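Local atomic coordinates of Ifi204 (Mus musculus domesticus, PDB entry 5YZW), a protein that probably acts as an interferon-inducible sensor of DNA in innate immunity, recognising DNA through HIN domains such as the one described here. Residues 61-67 against 82-88; 154-160 against 186-192. One frame throughout, in Å; residues are numbered along the deposited sequence. Where two conformers were deposited one is given.

Contact 1: residues 61-67 against 82-88; sequences NIIAISD and CVSDVNV
Ala64 and Ser84 face each other as a hydrogen-bonded pair where the short strand 83-84 runs antiparallel to strand 62-71, an edge of the first of the two OB folds that make up a HIN domain. Ala64 N reaches Ser84 O at 2.8 Å, and Ser84 N returns to Ala64 O; Ser66 N adds a bond to Cys82 O. On one face the methyl of Ala64 meets the Ser84 hydroxyl and CG1 of Val88. On the other, with CG1 anti to the backbone N (chi1 -178°), Val83 presents that methyl to Ile63 CB, 3.9 Å away. Beyond the ladder the 82-88 chain turns back, and Val88 and Ile62 lie alongside one another, their side chains running opposite ways, with their CG2 atoms a tight 3.4 Å apart. Water 1 bridges here, donating to Ile62 O and weakly to Asp85 O, and accepting from Val88 N. The Asn61 amide, whose ND2 also bonds Lys56 O, stands almost perpendicular to the Asp85 carboxylate: ND2 meets OD2 of Asp85 on its anti side at 3.2 Å, with an almost straight N-H...O angle of 172°.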
loop_
_atom_site.group_PDB
_atom_site.type_symbol
_atom_site.label_atom_id
_atom_site.label_comp_id
_atom_site.label_asym_id
_atom_site.label_seq_id
_atom_site.Cartn_x
_atom_site.Cartn_y
_atom_site.Cartn_z
ATOM N N ASN A 61 -10.802 5.060 13.417
ATOM C CA ASN A 61 -10.157 5.212 14.717
ATOM C C ASN A 61 -9.138 6.344 14.656
ATOM O O ASN A 61 -8.470 6.547 13.642
ATOM C CB ASN A 61 -9.475 3.899 15.115
ATOM C CG ASN A 61 -9.225 3.771 16.609
ATOM O OD1 ASN A 61 -9.732 4.562 17.431
ATOM N ND2 ASN A 61 -8.449 2.749 16.975
ATOM N N ILE A 62 -9.025 7.109 15.737
ATOM C CA ILE A 62 -8.027 8.169 15.821
ATOM C C ILE A 62 -6.928 7.696 16.765
ATOM O O ILE A 62 -7.215 7.137 17.830
ATOM C CB ILE A 62 -8.659 9.498 16.263
ATOM C CG1 ILE A 62 -9.717 9.899 15.233
ATOM C CG2 ILE A 62 -7.630 10.592 16.286
ATOM C CD1 ILE A 62 -10.652 10.974 15.728
ATOM N N ILE A 63 -5.669 7.844 16.337
ATOM C CA ILE A 63 -4.540 7.197 17.004
ATOM C C ILE A 63 -3.356 8.157 17.019
ATOM O O ILE A 63 -3.313 9.139 16.272
ATOM C CB ILE A 63 -4.146 5.843 16.321
ATOM C CG1 ILE A 63 -3.667 6.071 14.892
ATOM C CG2 ILE A 63 -5.302 4.835 16.342
ATOM C CD1 ILE A 63 -3.230 4.771 14.133
ATOM N N ALA A 64 -2.391 7.873 17.898
ATOM C CA ALA A 64 -1.184 8.689 18.042
ATOM C C ALA A 64 0.014 7.787 17.771
ATOM O O ALA A 64 0.149 6.734 18.401
ATOM C CB ALA A 64 -1.113 9.332 19.450
ATOM N N ILE A 65 0.859 8.163 16.813
ATOM C CA ILE A 65 1.971 7.315 16.383
ATOM C C ILE A 65 3.283 7.955 16.828
ATOM O O ILE A 65 3.582 9.089 16.441
ATOM C CB ILE A 65 1.971 7.096 14.860
ATOM C CG1 ILE A 65 0.654 6.466 14.382
ATOM C CG2 ILE A 65 3.156 6.218 14.467
ATOM C CD1 ILE A 65 0.572 6.309 12.837
ATOM N N SER A 66 4.092 7.214 17.584
ATOM C CA SER A 66 5.402 7.695 18.013
ATOM C C SER A 66 6.506 6.730 17.596
ATOM O O SER A 66 6.246 5.612 17.158
ATOM C CB SER A 66 5.435 7.900 19.540
ATOM O OG SER A 66 4.291 8.605 19.973
ATOM N N ASP A 67 7.744 7.180 17.814
ATOM C CA ASP A 67 8.954 6.458 17.442
ATOM C C ASP A 67 8.781 5.695 16.137
ATOM O O ASP A 67 8.881 4.461 16.131
ATOM C CB ASP A 67 9.374 5.511 18.567
ATOM C CG ASP A 67 9.728 6.254 19.848
ATOM O OD1 ASP A 67 10.748 6.982 19.854
ATOM O OD2 ASP A 67 8.981 6.124 20.841
ATOM N N CYS A 82 4.342 1.865 19.996
ATOM C CA CYS A 82 4.416 3.092 19.210
ATOM C C CYS A 82 3.072 3.801 19.089
ATOM O O CYS A 82 3.041 4.969 18.691
ATOM C CB CYS A 82 4.929 2.797 17.781
ATOM S SG CYS A 82 6.580 2.034 17.648
ATOM N N VAL A 83 1.964 3.116 19.363
ATOM C CA VAL A 83 0.632 3.607 19.013
ATOM C C VAL A 83 -0.261 3.576 20.251
ATOM O O VAL A 83 -0.272 2.587 20.989
ATOM C CB VAL A 83 0.005 2.764 17.878
ATOM C CG1 VAL A 83 -1.357 3.322 17.495
ATOM C CG2 VAL A 83 0.941 2.701 16.640
ATOM N N SER A 84 -0.998 4.666 20.489
ATOM C CA SER A 84 -2.036 4.718 21.522
ATOM C C SER A 84 -3.298 5.297 20.889
ATOM O O SER A 84 -3.221 5.987 19.866
ATOM C CB SER A 84 -1.591 5.549 22.737
ATOM O OG SER A 84 -1.442 6.901 22.367
ATOM N N ASP A 85 -4.479 4.983 21.474
ATOM C CA ASP A 85 -5.736 5.343 20.809
ATOM C C ASP A 85 -6.893 5.730 21.747
ATOM O O ASP A 85 -8.060 5.545 21.379
ATOM C CB ASP A 85 -6.217 4.194 19.910
ATOM C CG ASP A 85 -6.923 3.072 20.685
ATOM O OD1 ASP A 85 -6.477 2.708 21.800
ATOM O OD2 ASP A 85 -7.925 2.541 20.153
ATOM N N VAL A 86 -6.630 6.307 22.913
ATOM C CA VAL A 86 -7.717 6.590 23.856
ATOM C C VAL A 86 -8.038 8.082 23.823
ATOM O O VAL A 86 -7.331 8.893 24.429
ATOM C CB VAL A 86 -7.388 6.108 25.270
ATOM C CG1 VAL A 86 -8.549 6.449 26.229
ATOM C CG2 VAL A 86 -7.121 4.611 25.259
ATOM N N ASN A 87 -9.131 8.435 23.129
ATOM C CA ASN A 87 -9.684 9.799 23.084
ATOM C C ASN A 87 -8.604 10.840 22.775
ATOM O O ASN A 87 -8.493 11.881 23.429
ATOM C CB ASN A 87 -10.418 10.136 24.396
ATOM C CG ASN A 87 -11.537 11.163 24.207
ATOM O OD1 ASN A 87 -12.553 10.881 23.577
ATOM N ND2 ASN A 87 -11.352 12.355 24.768
ATOM N N VAL A 88 -7.793 10.549 21.758
ATOM C CA VAL A 88 -6.686 11.439 21.418
ATOM C C VAL A 88 -7.211 12.747 20.830
ATOM O O VAL A 88 -6.783 13.838 21.221
ATOM C CB VAL A 88 -5.704 10.728 20.467
ATOM C CG1 VAL A 88 -4.806 9.774 21.244
ATOM C CG2 VAL A 88 -6.452 9.958 19.418
HETATM O O HOH W 1 -8.784 7.915 20.128
#

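Contact 2: residues 154-160 against 186-192; sequences RLTNVRC and RHSYMQV
The 3-10 turn at 154-157 and the loop that follows it lie beside residues 186-192 without pairing as strands, Leu155 and Met190 keeping their CA atoms 7.3 Å apart, so the contact is made by side chains and by carbonyls that accept from one of them. Arg154 supplies the polar end. Its chain runs extended from CG to NE and brings the end of the guanidinium to the backbone at 186-188. NH1 and NH2 both grip Ser188 O, at 3.0 and 2.7 Å; NH2 approaches in the carbonyl plane on a lone pair, whereas NH1 is tilted 27° from that plane. NH2 also bonds Arg186 O at 2.8 Å, this time from above the carbonyl plane. These three bonds restrict rotation of the guanidinium and tie the 154-157 turn to the bend at 186-188. Replacing Arg154 by a methionine would probably leave the carbonyls of Arg186 and Ser188 without these donors and let the 186-188 bend move more freely.

Next to this grip the contact becomes apolar. Leu155 crosses Met190 obliquely; both methyls touch CG of Met190 from one side, CD2 at 3.7 Å, while CD1 also touches CB of Ser188. CG of Met190 sits between its backbone N and carbonyl carbon (chi1 57°), and the next torsion, near 180°, carries SD on to Leu155 CB. Val158 approaches the same CG more loosely through its CG2. Farther along, CG1 of Val192 touches both Cys160 CB, 3.7 Å away, and the carbonyl oxygen of Arg159. Phe171 and Leu166 pack against this row, whose buried members Leu155, Met190 and Cys160 belong to the interior of the second OB fold: the connection between strands 145-151 and 165-169 closes over the last strand of the curled beta sheet, consistent with the OB-fold barrel of HIN domains.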
loop_
_atom_site.group_PDB
_atom_site.type_symbol
_atom_site.label_atom_id
_atom_site.label_comp_id
_atom_site.label_asym_id
_atom_site.label_seq_id
_atom_site.Cartn_x
_atom_site.Cartn_y
_atom_site.Cartn_z
ATOM N N ARG A 154 5.118 -15.296 -3.502
ATOM C CA ARG A 154 3.952 -15.577 -2.667
ATOM C C ARG A 154 2.659 -15.064 -3.298
ATOM O O ARG A 154 1.614 -15.715 -3.199
ATOM C CB ARG A 154 4.149 -14.988 -1.265
ATOM C CG ARG A 154 4.062 -13.466 -1.177
ATOM C CD ARG A 154 4.276 -12.964 0.269
ATOM N NE ARG A 154 4.847 -11.624 0.249
ATOM C CZ ARG A 154 4.119 -10.528 0.076
ATOM N NH1 ARG A 154 2.803 -10.620 -0.052
ATOM N NH2 ARG A 154 4.698 -9.345 0.017
ATOM N N LEU A 155 2.708 -13.917 -3.976
ATOM C CA LEU A 155 1.490 -13.337 -4.529
ATOM C C LEU A 155 1.002 -14.047 -5.792
ATOM O O LEU A 155 -0.053 -13.669 -6.313
ATOM C CB LEU A 155 1.687 -11.831 -4.801
ATOM C CG LEU A 155 1.698 -10.921 -3.551
ATOM C CD1 LEU A 155 1.906 -9.455 -3.919
ATOM C CD2 LEU A 155 0.419 -11.063 -2.728
ATOM N N THR A 156 1.709 -15.071 -6.297
ATOM C CA THR A 156 1.128 -15.825 -7.405
ATOM C C THR A 156 -0.038 -16.696 -6.961
ATOM O O THR A 156 -0.770 -17.193 -7.821
ATOM C CB THR A 156 2.174 -16.706 -8.127
ATOM O OG1 THR A 156 2.759 -17.648 -7.223
ATOM C CG2 THR A 156 3.278 -15.861 -8.731
ATOM N N ASN A 157 -0.234 -16.886 -5.653
ATOM C CA ASN A 157 -1.344 -17.695 -5.161
ATOM C C ASN A 157 -2.673 -16.949 -5.149
ATOM O O ASN A 157 -3.683 -17.534 -4.743
ATOM C CB ASN A 157 -1.059 -18.216 -3.744
ATOM C CG ASN A 157 0.332 -18.814 -3.598
ATOM O OD1 ASN A 157 1.012 -18.587 -2.597
ATOM N ND2 ASN A 157 0.758 -19.589 -4.596
ATOM N N VAL A 158 -2.712 -15.689 -5.570
ATOM C CA VAL A 158 -3.950 -14.918 -5.527
ATOM C C VAL A 158 -4.762 -15.267 -6.769
ATOM O O VAL A 158 -4.394 -14.894 -7.886
ATOM C CB VAL A 158 -3.676 -13.412 -5.449
ATOM C CG1 VAL A 158 -4.979 -12.629 -5.571
ATOM C CG2 VAL A 158 -2.940 -13.048 -4.151
ATOM N N ARG A 159 -5.866 -15.993 -6.577
ATOM C CA ARG A 159 -6.739 -16.356 -7.688
ATOM C C ARG A 159 -7.225 -15.095 -8.389
ATOM O O ARG A 159 -8.007 -14.321 -7.830
ATOM C CB ARG A 159 -7.930 -17.205 -7.214
ATOM C CG ARG A 159 -8.597 -18.019 -8.331
ATOM C CD ARG A 159 -9.715 -18.939 -7.827
ATOM N NE ARG A 159 -9.838 -20.139 -8.661
ATOM C CZ ARG A 159 -10.974 -20.799 -8.882
ATOM N NH1 ARG A 159 -12.108 -20.386 -8.332
ATOM N NH2 ARG A 159 -10.978 -21.878 -9.658
ATOM N N CYS A 160 -6.741 -14.866 -9.602
ATOM C CA CYS A 160 -7.161 -13.704 -10.368
ATOM C C CYS A 160 -7.149 -14.068 -11.839
ATOM O O CYS A 160 -6.137 -14.556 -12.349
ATOM C CB CYS A 160 -6.250 -12.505 -10.118
ATOM S SG CYS A 160 -6.760 -11.023 -11.020
ATOM N N ARG A 186 9.044 -7.169 -1.960
ATOM C CA ARG A 186 8.979 -7.844 -0.664
ATOM C C ARG A 186 7.766 -7.418 0.178
ATOM O O ARG A 186 7.161 -8.255 0.864
ATOM C CB ARG A 186 10.272 -7.589 0.109
ATOM C CG ARG A 186 10.363 -8.350 1.434
ATOM C CD ARG A 186 11.746 -8.200 2.024
ATOM N NE ARG A 186 11.824 -8.578 3.435
ATOM C CZ ARG A 186 11.878 -9.832 3.881
ATOM N NH1 ARG A 186 11.845 -10.847 3.027
ATOM N NH2 ARG A 186 11.963 -10.072 5.184
ATOM N N HIS A 187 7.408 -6.131 0.169
ATOM C CA HIS A 187 6.300 -5.655 1.005
ATOM C C HIS A 187 4.997 -5.516 0.234
ATOM O O HIS A 187 4.048 -4.912 0.746
ATOM C CB HIS A 187 6.637 -4.318 1.673
ATOM C CG HIS A 187 7.802 -4.387 2.609
ATOM N ND1 HIS A 187 8.578 -3.291 2.921
ATOM C CD2 HIS A 187 8.330 -5.429 3.296
ATOM C CE1 HIS A 187 9.539 -3.658 3.747
ATOM N NE2 HIS A 187 9.414 -4.951 3.987
ATOM N N SER A 188 4.927 -6.054 -0.983
ATOM C CA SER A 188 3.726 -5.892 -1.785
ATOM C C SER A 188 2.557 -6.658 -1.202
ATOM O O SER A 188 2.699 -7.666 -0.497
ATOM C CB SER A 188 3.924 -6.363 -3.246
ATOM O OG SER A 188 4.965 -5.656 -3.892
ATOM N N TYR A 189 1.375 -6.184 -1.564
ATOM C CA TYR A 189 0.136 -6.843 -1.197
ATOM C C TYR A 189 -0.842 -6.624 -2.338
ATOM O O TYR A 189 -0.830 -5.580 -2.996
ATOM C CB TYR A 189 -0.443 -6.292 0.135
ATOM C CG TYR A 189 -1.831 -6.829 0.431
ATOM C CD1 TYR A 189 -2.004 -8.061 1.060
ATOM C CD2 TYR A 189 -2.965 -6.122 0.061
ATOM C CE1 TYR A 189 -3.288 -8.574 1.310
ATOM C CE2 TYR A 189 -4.243 -6.615 0.307
ATOM C CZ TYR A 189 -4.406 -7.840 0.925
ATOM O OH TYR A 189 -5.684 -8.315 1.165
ATOM N N MET A 190 -1.697 -7.609 -2.569
ATOM C CA MET A 190 -2.727 -7.436 -3.574
ATOM C C MET A 190 -3.909 -8.318 -3.216
ATOM O O MET A 190 -3.757 -9.339 -2.540
ATOM C CB MET A 190 -2.209 -7.783 -4.981
ATOM C CG MET A 190 -1.647 -9.194 -5.107
ATOM S SD MET A 190 -0.978 -9.559 -6.762
ATOM C CE MET A 190 -1.907 -8.418 -7.732
ATOM N N GLN A 191 -5.090 -7.902 -3.667
ATOM C CA GLN A 191 -6.280 -8.731 -3.571
ATOM C C GLN A 191 -7.238 -8.321 -4.679
ATOM O O GLN A 191 -7.199 -7.185 -5.159
ATOM C CB GLN A 191 -6.947 -8.609 -2.201
ATOM C CG GLN A 191 -8.014 -7.546 -2.144
ATOM C CD GLN A 191 -8.340 -7.118 -0.725
ATOM O OE1 GLN A 191 -8.464 -5.927 -0.444
ATOM N NE2 GLN A 191 -8.509 -8.092 0.169
ATOM N N VAL A 192 -8.088 -9.266 -5.099
ATOM C CA VAL A 192 -9.130 -8.967 -6.072
ATOM C C VAL A 192 -10.352 -8.442 -5.326
ATOM O O VAL A 192 -10.602 -8.796 -4.169
ATOM C CB VAL A 192 -9.477 -10.206 -6.929
ATOM C CG1 VAL A 192 -8.210 -10.938 -7.367
ATOM C CG2 VAL A 192 -10.387 -11.140 -6.171
#

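Contact 1 and contact 2 belong to different halves of the molecule, on opposite sides of its centre; their own centres lie 30 Å apart, and their nearest atoms are about 15 Å from each other. They follow in series along the chain, 61-67/82-88 being complete before 154-160/186-192 begins. Strands 62-71 and 83-84 of contact 1 belong to one curled mixed sheet, strand 189-192 of contact 2 to another, with helices 96-103 and 108-112 in the connection between the two, as expected for the tandem OB folds of a HIN domain. Contact 2 nevertheless borders the first half: Arg186 forms a salt bridge with Asp25, and Tyr189 bonds Glu20, both on strand 11-25. That strand also pairs with strand 62-71 of contact 1, so one strand connects the outer edge to the interface between the folds.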